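Local coordinates for protein triosephosphate isomerase (Toxoplasma gondii, PDB 5UPR) that probably interconverts D-glyceraldehyde 3-phosphate and dihydroxyacetone phosphate in glycolysis and gluconeogenesis, as a homodimer of the triosephosphate isomerase family, at residues A126-G131 and K172-A177; W205-Q208 and V214-A217; F243-A248 and V255-A260. All coordinates share one frame; numbering follows the deposited sequence.

How the contacts relate
Following the chain from the N terminus, contact 1 joins the end of helix 117-129 to the start of strand 174-178, bridging the intervening strand 133-138 and the helices after it. Contact 2 comes next and closes a short turn between helices 192-209 and 212-217. Contact 3 brings helix 253-260 back onto strand 242-245, the last strand of the barrel. The three lie in series, none nested in or crossing another. Contacts 1 and 2 touch where I176 CD1 packs on L206 CD2 at 4.0 Å, whereas A177 CB meets L244 CD2 at 3.7 Å between contacts 1 and 3. Contacts 2 and 3 stay about 13 Å apart at their nearest atoms.

Contact 1. Residues A126-G131 and K172-A177; sequences AALNEG and KSIVIA
L128 reaches from the last turn of helix 117-129 to the beginning of strand 174-178, and its two methyl groups divide the contact between two residues there. The apolar part joins L128 to I174: CD1 of the leucine lies 4.0 Å from CD1 of the isoleucine, and the two side chains cross at about a right angle. In I174 the CG1 branch lies beside the backbone N (chi1 -72°), and the chain is extended beyond it (chi2 174°), which carries the terminal methyl out to the leucine. A long branched residue suits this place, because the bond from its CA does not itself aim at the helix and the reach has to come from the end of the chain.

The second branch of L128 meets a more polar neighbour. Its CD2 rests 4.0 Å from CB of S173, so the aliphatic carbon of the serine, not its hydroxyl, takes the leucine methyl. No hydrogen bond joins the segments; the contact rests on these few methyl and methylene approaches, with 112 Å² buried in all. L128 also packs on V134 and V165, which extend the apolar surroundings beyond I174.

Backbone hydrogen bonding finishes the helix beside this leucine. E130 N is bonded to A126 O at 3.2 Å, and G131 N to L128 O at 3.0 Å. G131 has a positive phi of 80°, a conformation easily adopted by glycine, and is the C-prime residue of a Schellman motif completed by the bond from L132 N to A127 O. The chain then enters strand 133-138, which pairs with 174-178. The helix end thus packs across its own following strand to the next one, as belongs to the outer layer of a TIM barrel.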
# COMPACT_ATOMS: atom_id res chain seq x y z
N ALA A 126 -12.19 8.61 -6.45
CA ALA A 126 -12.58 7.28 -6.00
C ALA A 126 -12.85 7.25 -4.50
O ALA A 126 -13.84 6.66 -4.02
CB ALA A 126 -11.52 6.28 -6.36
N ALA A 127 -11.97 7.93 -3.74
CA ALA A 127 -12.09 8.01 -2.29
C ALA A 127 -13.37 8.73 -1.87
O ALA A 127 -14.15 8.26 -1.01
CB ALA A 127 -10.86 8.69 -1.72
N LEU A 128 -13.59 9.91 -2.48
CA LEU A 128 -14.81 10.68 -2.17
C LEU A 128 -16.07 9.95 -2.57
O LEU A 128 -17.06 9.98 -1.82
CB LEU A 128 -14.72 12.05 -2.85
CG LEU A 128 -13.63 13.02 -2.47
CD1 LEU A 128 -13.68 14.23 -3.40
CD2 LEU A 128 -13.75 13.36 -0.97
N ASN A 129 -16.06 9.31 -3.74
CA ASN A 129 -17.20 8.46 -4.16
C ASN A 129 -17.55 7.41 -3.11
O ASN A 129 -18.68 7.05 -3.00
CB ASN A 129 -16.96 7.69 -5.45
CG ASN A 129 -16.97 8.55 -6.71
OD1 ASN A 129 -17.40 9.74 -6.72
ND2 ASN A 129 -16.50 7.93 -7.82
N GLU A 130 -16.58 6.87 -2.37
CA GLU A 130 -16.87 5.86 -1.34
C GLU A 130 -17.07 6.45 0.06
O GLU A 130 -17.01 5.70 1.03
CB GLU A 130 -15.76 4.82 -1.32
CG GLU A 130 -15.67 4.01 -2.59
CD GLU A 130 -16.83 3.05 -2.82
OE1 GLU A 130 -17.49 2.59 -1.84
OE2 GLU A 130 -17.04 2.75 -4.01
N GLY A 131 -17.30 7.75 0.17
CA GLY A 131 -17.57 8.35 1.48
C GLY A 131 -16.35 8.64 2.39
O GLY A 131 -16.56 9.00 3.53
N LYS A 172 -16.59 19.16 0.23
CA LYS A 172 -16.82 19.20 1.68
C LYS A 172 -15.91 18.32 2.51
O LYS A 172 -15.55 18.68 3.65
CB LYS A 172 -18.26 18.91 2.03
CG LYS A 172 -18.73 17.48 1.84
CD LYS A 172 -20.29 17.48 1.75
CE LYS A 172 -21.07 16.25 2.15
NZ LYS A 172 -20.45 15.14 1.45
N SER A 173 -15.50 17.19 1.96
CA SER A 173 -14.70 16.21 2.72
C SER A 173 -13.23 16.23 2.31
O SER A 173 -12.52 15.22 2.52
CB SER A 173 -15.30 14.85 2.43
OG SER A 173 -16.64 14.78 2.86
N ILE A 174 -12.75 17.34 1.74
CA ILE A 174 -11.33 17.58 1.46
C ILE A 174 -10.72 18.59 2.44
O ILE A 174 -11.34 19.56 2.78
CB ILE A 174 -11.14 18.09 0.02
CG1 ILE A 174 -11.40 16.93 -0.97
CG2 ILE A 174 -9.78 18.69 -0.23
CD1 ILE A 174 -11.39 17.35 -2.39
N VAL A 175 -9.51 18.26 2.91
CA VAL A 175 -8.58 19.14 3.61
C VAL A 175 -7.35 19.22 2.71
O VAL A 175 -6.88 18.21 2.23
CB VAL A 175 -8.20 18.56 4.97
CG1 VAL A 175 -6.96 19.25 5.56
CG2 VAL A 175 -9.39 18.66 5.93
N ILE A 176 -6.85 20.40 2.42
CA ILE A 176 -5.69 20.57 1.55
C ILE A 176 -4.44 20.72 2.45
O ILE A 176 -4.43 21.55 3.38
CB ILE A 176 -5.84 21.82 0.67
CG1 ILE A 176 -7.00 21.59 -0.30
CG2 ILE A 176 -4.51 22.10 -0.13
CD1 ILE A 176 -7.26 22.72 -1.26
N ALA A 177 -3.41 19.91 2.20
CA ALA A 177 -2.15 20.03 2.91
C ALA A 177 -1.12 20.64 1.96
O ALA A 177 -0.80 20.05 0.94
CB ALA A 177 -1.65 18.69 3.41

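Contact 2. Residues W205-Q208 and V214-A217; sequences WLAQ and VAEA
A215 sets its methyl group against the backbone and side chain of A207, while L206 covers the neighbouring surface of helix 212-217. The tightest approach is from A215 CB to A207 N, 3.6 Å, followed by the two alanine methyls, CB to CB, at 3.7 Å. Alanine suits both places because the helices come very close here: CA of L206 and CA of A215 are 4.9 Å apart, and a single methyl fills the gap.

L206 adds a second patch. Its CB lies 3.8 Å from A215 CA, so the root of the leucine sits directly on the backbone of the other helix. Farther along, its CD2 comes within 4.2 Å of V214 CG1, the two side chains crossing at about a right angle. The valine places CG1 anti to its backbone N (chi1 168°), which turns that methyl toward the leucine and leaves CG2 beside the N.

The pair are two consecutive helices joined by a short connection, on the outer layer of the TIM barrel, between strands 174-178 and 220-222. The two helices meet with no hydrogen bond between these segments, and 169 Å² is buried.

Around this apolar patch, W171 packs on both L206 and V214. The indole of W205 receives L206 CD2 at its edge, in the ring plane, and its other neighbours include L158 and R162 of helix 150-164. Polar bonds hold the short helix at both ends: V214 N to S211 OG, and V214 O to T218 OG1. R203, one turn back on the longer helix, reaches across with NH1 to A215 O.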
# COMPACT_ATOMS: atom_id res chain seq x y z
N TRP A 205 -7.67 30.25 -5.10
CA TRP A 205 -7.89 29.28 -6.15
C TRP A 205 -9.23 28.57 -5.94
O TRP A 205 -10.00 28.43 -6.90
CB TRP A 205 -6.72 28.24 -6.28
CG TRP A 205 -6.96 27.27 -7.42
CD1 TRP A 205 -6.56 27.42 -8.74
CD2 TRP A 205 -7.73 26.07 -7.38
NE1 TRP A 205 -7.06 26.38 -9.49
CE2 TRP A 205 -7.74 25.52 -8.67
CE3 TRP A 205 -8.40 25.38 -6.34
CZ2 TRP A 205 -8.47 24.37 -8.98
CZ3 TRP A 205 -9.11 24.19 -6.67
CH2 TRP A 205 -9.09 23.70 -7.95
N LEU A 206 -9.51 28.09 -4.69
CA LEU A 206 -10.78 27.42 -4.40
C LEU A 206 -11.95 28.32 -4.78
O LEU A 206 -12.93 27.85 -5.35
CB LEU A 206 -10.88 26.99 -2.96
CG LEU A 206 -9.91 25.90 -2.50
CD1 LEU A 206 -9.88 25.83 -0.96
CD2 LEU A 206 -10.33 24.60 -3.09
N ALA A 207 -11.86 29.59 -4.44
CA ALA A 207 -12.95 30.53 -4.65
C ALA A 207 -13.27 30.74 -6.13
O ALA A 207 -14.40 30.87 -6.45
CB ALA A 207 -12.67 31.91 -3.98
N GLN A 208 -12.25 30.84 -6.97
CA GLN A 208 -12.39 31.09 -8.44
C GLN A 208 -12.74 29.81 -9.19
O GLN A 208 -13.54 29.87 -10.08
CB GLN A 208 -11.10 31.74 -9.01
CG GLN A 208 -10.65 31.50 -10.48
CD GLN A 208 -11.06 32.57 -11.42
OE1 GLN A 208 -10.89 33.77 -11.10
NE2 GLN A 208 -11.54 32.19 -12.61
N VAL A 214 -16.83 26.78 -0.85
CA VAL A 214 -15.81 25.78 -0.69
C VAL A 214 -14.54 26.46 -0.17
O VAL A 214 -13.86 25.90 0.72
CB VAL A 214 -15.57 25.00 -1.97
CG1 VAL A 214 -14.29 24.15 -1.88
CG2 VAL A 214 -16.78 24.07 -2.22
N ALA A 215 -14.24 27.66 -0.69
CA ALA A 215 -13.06 28.39 -0.23
C ALA A 215 -13.10 28.68 1.27
O ALA A 215 -12.11 28.52 1.94
CB ALA A 215 -12.88 29.66 -1.02
N GLU A 216 -14.24 29.12 1.77
CA GLU A 216 -14.39 29.47 3.18
C GLU A 216 -14.38 28.26 4.11
O GLU A 216 -13.93 28.38 5.24
CB GLU A 216 -15.64 30.30 3.43
CG GLU A 216 -15.53 31.71 2.85
CD GLU A 216 -14.26 32.47 3.25
OE1 GLU A 216 -14.25 33.16 4.29
OE2 GLU A 216 -13.28 32.43 2.48
N ALA A 217 -14.89 27.11 3.66
CA ALA A 217 -15.02 25.96 4.51
C ALA A 217 -13.79 25.03 4.51
O ALA A 217 -13.57 24.30 5.48
CB ALA A 217 -16.25 25.17 4.14

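Contact 3. Residues F243-A248 and V255-A260; sequences FLVGGA and VSIIDA. With SO4 (sulfate ion), chain E.
I257 directs its two branches to different parts of segment 243-248 through its first torsion: at chi1 -65°, CG2 lies anti to the backbone N and CG1 beside it. CD1, extended from CG1, then reaches V245 and A248, whereas CG2 falls by F243. In V245, a chi1 of -177° places CG1 anti to the backbone N, and it meets I257 CD1 tip to tip at 3.7 Å. The other valine methyl, CG2, lies 3.9 Å from I257 CG2, so the fork of the valine takes in both ends of the isoleucine.

F243 offers the CD2 side of its ring to I257 CG2 at 3.7 Å, an oblique approach. A248 completes the hold from the other side of V245, with its CB 3.8 Å from I257 CD1. Beta-branched residues suit V245 and I257, since each presents two methyls to the opposite surface; the small A248 lets the chain turn close to the isoleucine. F243 continues outward onto A231 and L234 of helix 228-234, and V245 is also packed on V12 of the adjoining strand.

Beyond V245 the chain bends into the glycine pair, where a sulfate is bound. G247 N donates to its O1 at 2.9 Å, nearly straight at 172°. G246, with no side chain, lets the sulfate lie close to its backbone, where its N is 3.4 Å from sulfate O3. G185 N and S225 N also bond the ion. This is the classic phosphate site at the C-terminal ends of TIM-barrel strands, and the sulfate, probably from crystallisation, likely marks where the substrate phosphate binds.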
# COMPACT_ATOMS: atom_id res chain seq x y z
N PHE A 243 -1.93 21.80 10.70
CA PHE A 243 -0.67 21.21 10.28
C PHE A 243 -0.77 19.77 9.79
O PHE A 243 -1.58 19.01 10.31
CB PHE A 243 0.29 21.29 11.45
CG PHE A 243 0.52 22.68 11.92
CD1 PHE A 243 1.25 23.57 11.13
CD2 PHE A 243 -0.02 23.13 13.10
CE1 PHE A 243 1.41 24.89 11.48
CE2 PHE A 243 0.16 24.47 13.50
CZ PHE A 243 0.93 25.33 12.70
N LEU A 244 0.07 19.40 8.82
CA LEU A 244 0.35 17.99 8.53
C LEU A 244 1.77 17.72 9.01
O LEU A 244 2.69 18.35 8.55
CB LEU A 244 0.19 17.66 7.03
CG LEU A 244 0.34 16.19 6.64
CD1 LEU A 244 -0.56 15.30 7.47
CD2 LEU A 244 0.18 15.97 5.12
N VAL A 245 1.89 16.85 9.99
CA VAL A 245 3.11 16.64 10.76
C VAL A 245 3.73 15.33 10.34
O VAL A 245 3.05 14.32 10.30
CB VAL A 245 2.83 16.59 12.26
CG1 VAL A 245 4.12 16.46 13.09
CG2 VAL A 245 2.11 17.84 12.69
N GLY A 246 5.00 15.36 9.97
CA GLY A 246 5.74 14.18 9.59
C GLY A 246 6.51 13.59 10.77
O GLY A 246 5.91 12.97 11.62
N GLY A 247 7.83 13.78 10.79
CA GLY A 247 8.71 13.19 11.83
C GLY A 247 8.26 13.47 13.27
O GLY A 247 8.32 12.57 14.13
N ALA A 248 7.74 14.68 13.55
CA ALA A 248 7.28 14.98 14.89
C ALA A 248 6.02 14.21 15.30
O ALA A 248 5.69 14.16 16.50
CB ALA A 248 7.10 16.46 15.08
N VAL A 255 1.96 16.27 20.47
CA VAL A 255 0.95 16.86 21.37
C VAL A 255 1.15 18.39 21.51
O VAL A 255 0.17 19.13 21.59
CB VAL A 255 0.96 16.15 22.74
CG1 VAL A 255 0.00 16.81 23.74
CG2 VAL A 255 0.59 14.69 22.59
N SER A 256 2.39 18.86 21.54
CA SER A 256 2.64 20.32 21.50
C SER A 256 2.11 20.97 20.23
O SER A 256 1.67 22.10 20.28
CB SER A 256 4.11 20.68 21.60
OG SER A 256 4.76 19.91 22.58
N ILE A 257 2.18 20.27 19.08
CA ILE A 257 1.72 20.86 17.83
C ILE A 257 0.20 20.97 17.85
O ILE A 257 -0.32 21.99 17.45
CB ILE A 257 2.23 20.10 16.60
CG1 ILE A 257 3.75 20.21 16.49
CG2 ILE A 257 1.60 20.63 15.30
CD1 ILE A 257 4.43 19.14 15.62
N ILE A 258 -0.49 19.94 18.35
CA ILE A 258 -1.94 19.97 18.51
C ILE A 258 -2.34 21.17 19.36
O ILE A 258 -3.24 21.93 18.98
CB ILE A 258 -2.50 18.66 19.16
CG1 ILE A 258 -2.34 17.46 18.23
CG2 ILE A 258 -3.96 18.83 19.61
CD1 ILE A 258 -2.45 16.11 18.94
N ASP A 259 -1.67 21.33 20.48
CA ASP A 259 -1.91 22.49 21.35
C ASP A 259 -1.71 23.86 20.67
O ASP A 259 -2.38 24.78 20.95
CB ASP A 259 -1.05 22.36 22.59
CG ASP A 259 -1.61 23.14 23.74
OD1 ASP A 259 -2.84 23.05 24.06
OD2 ASP A 259 -0.81 23.87 24.34
N ALA A 260 -0.76 23.95 19.75
CA ALA A 260 -0.55 25.19 18.97
C ALA A 260 -1.68 25.54 17.99
O ALA A 260 -1.85 26.70 17.69
CB ALA A 260 0.75 25.13 18.20
S SO4 E . 8.97 16.66 8.50
O1 SO4 E . 9.22 15.24 8.64
O2 SO4 E . 9.18 17.43 9.73
O3 SO4 E . 7.52 16.71 8.22
O4 SO4 E . 9.55 17.34 7.33